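Local coordinates for translation initiation factor 6 (Methanocaldococcus jannaschii, PDB 1G61), which binds the 50S ribosomal subunit and keeps it from joining the 30S subunit to form the 70S initiation complex, at residues Y8-P13 against P29-K34. Residues are numbered along the deposited sequence; the frame is centred on the assembly and turned at random.
Sequences YFSGIP and PIFLDK
Phe9 leans on Leu32 along its whole length. Phe9 CB lies 3.6 Å from Leu32 CD2, with CG nearly as near; Phe9 CD1 touches both Leu32 methyls, and CE1 and the tip CZ meet Leu32 CD1. That methyl sits over one face of the Phe9 ring as a CH-pi contact, Leu32 CD1 standing 4.0 Å from the ring centroid and only 3° off the normal. CD2 of Phe9 meets Pro29 CG obliquely. With CG anti to its own carbonyl carbon (chi1 -73°), Phe9 sends the ring inward, where Leu18 and Val40 also touch it. Replacing Phe9 by an alanine is likely to strip Leu32 CD1 of the ring face it rests on and to open a gap against Pro29. Phe31 works nearer the surface: Ser10 OG approaches its CD1 at 3.4 Å, Ile12 CD1 comes within 4.2 Å of its CZ, and Pro29 CB sits over one ring face toward the rim. No hydrogen bond crosses; Phe9 N to Ile12 O (2.9 Å) and Ile12 N to Phe9 O (3.0 Å) close the type I' turn, Ser10 and Gly11 at its corner. This turn after strand 4-7 packs on the type I turn linking strand 25-28 to helix 34-44 in the pentein-type alpha-beta barrel of the eIF-6 family.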
# COMPACT_ATOMS: atom_id res chain seq x y z
N TYR A 8 -5.19 -8.92 -13.26
CA TYR A 8 -5.06 -10.05 -12.37
C TYR A 8 -3.57 -10.39 -12.35
O TYR A 8 -2.89 -10.24 -13.36
CB TYR A 8 -5.86 -11.25 -12.83
CG TYR A 8 -7.32 -11.02 -13.06
CD1 TYR A 8 -7.81 -10.57 -14.28
CD2 TYR A 8 -8.22 -11.25 -12.02
CE1 TYR A 8 -9.17 -10.37 -14.43
CE2 TYR A 8 -9.58 -11.06 -12.16
CZ TYR A 8 -10.04 -10.61 -13.38
OH TYR A 8 -11.39 -10.42 -13.57
N PHE A 9 -3.08 -10.83 -11.21
CA PHE A 9 -1.70 -11.34 -11.10
C PHE A 9 -1.77 -12.87 -11.10
O PHE A 9 -2.14 -13.44 -10.04
CB PHE A 9 -1.05 -10.84 -9.82
CG PHE A 9 -0.65 -9.38 -9.81
CD1 PHE A 9 -0.78 -8.56 -10.95
CD2 PHE A 9 -0.10 -8.83 -8.66
CE1 PHE A 9 -0.38 -7.24 -10.91
CE2 PHE A 9 0.28 -7.49 -8.64
CZ PHE A 9 0.13 -6.71 -9.76
N SER A 10 -1.43 -13.47 -12.23
CA SER A 10 -1.53 -14.91 -12.40
C SER A 10 -2.90 -15.40 -11.90
O SER A 10 -3.01 -16.38 -11.15
CB SER A 10 -0.39 -15.66 -11.69
OG SER A 10 0.85 -15.24 -12.26
N GLY A 11 -3.96 -14.70 -12.30
CA GLY A 11 -5.34 -15.03 -11.99
C GLY A 11 -5.93 -14.48 -10.69
O GLY A 11 -7.13 -14.61 -10.41
N ILE A 12 -5.08 -13.86 -9.87
CA ILE A 12 -5.48 -13.43 -8.54
C ILE A 12 -5.88 -11.95 -8.59
O ILE A 12 -5.07 -11.12 -9.06
CB ILE A 12 -4.32 -13.63 -7.53
CG1 ILE A 12 -3.98 -15.11 -7.39
CG2 ILE A 12 -4.63 -13.00 -6.19
CD1 ILE A 12 -2.64 -15.33 -6.69
N PRO A 13 -7.09 -11.57 -8.16
CA PRO A 13 -7.53 -10.17 -8.26
C PRO A 13 -7.12 -9.31 -7.07
O PRO A 13 -7.30 -8.08 -7.11
CB PRO A 13 -9.06 -10.29 -8.28
CG PRO A 13 -9.31 -11.50 -7.42
CD PRO A 13 -8.17 -12.48 -7.71
N PRO A 29 5.25 -9.76 -6.57
CA PRO A 29 5.57 -11.19 -6.33
C PRO A 29 6.51 -11.76 -7.38
O PRO A 29 6.46 -11.33 -8.53
CB PRO A 29 4.22 -11.88 -6.41
CG PRO A 29 3.26 -10.89 -6.89
CD PRO A 29 3.86 -9.54 -6.95
N ILE A 30 7.34 -12.73 -6.94
CA ILE A 30 8.29 -13.31 -7.90
C ILE A 30 7.61 -14.10 -9.01
O ILE A 30 8.26 -14.33 -10.04
CB ILE A 30 9.33 -14.25 -7.19
CG1 ILE A 30 8.69 -15.45 -6.47
CG2 ILE A 30 10.19 -13.41 -6.26
CD1 ILE A 30 9.79 -16.40 -5.95
N PHE A 31 6.35 -14.50 -8.83
CA PHE A 31 5.74 -15.35 -9.87
C PHE A 31 5.28 -14.54 -11.06
O PHE A 31 4.91 -15.12 -12.07
CB PHE A 31 4.59 -16.18 -9.27
CG PHE A 31 3.44 -15.44 -8.61
CD1 PHE A 31 2.52 -14.73 -9.33
CD2 PHE A 31 3.30 -15.51 -7.22
CE1 PHE A 31 1.45 -14.06 -8.70
CE2 PHE A 31 2.26 -14.88 -6.57
CZ PHE A 31 1.34 -14.18 -7.32
N LEU A 32 5.22 -13.21 -10.97
CA LEU A 32 4.75 -12.45 -12.15
C LEU A 32 5.71 -12.57 -13.32
O LEU A 32 6.94 -12.63 -13.09
CB LEU A 32 4.66 -10.98 -11.78
CG LEU A 32 3.41 -10.51 -11.07
CD1 LEU A 32 3.38 -8.96 -11.16
CD2 LEU A 32 2.13 -11.13 -11.58
N ASP A 33 5.16 -12.63 -14.54
CA ASP A 33 6.05 -12.61 -15.72
C ASP A 33 6.48 -11.19 -16.10
O ASP A 33 6.00 -10.18 -15.56
CB ASP A 33 5.40 -13.31 -16.91
CG ASP A 33 4.21 -12.63 -17.52
OD1 ASP A 33 3.39 -13.34 -18.17
OD2 ASP A 33 4.02 -11.40 -17.41
N LYS A 34 7.42 -11.10 -17.07
CA LYS A 34 8.01 -9.81 -17.39
C LYS A 34 6.96 -8.94 -18.03
O LYS A 34 6.96 -7.73 -17.80
CB LYS A 34 9.27 -9.94 -18.25
CG LYS A 34 10.36 -9.02 -17.70
CD LYS A 34 10.83 -9.55 -16.34
CE LYS A 34 12.04 -10.46 -16.48
NZ LYS A 34 11.82 -11.84 -15.96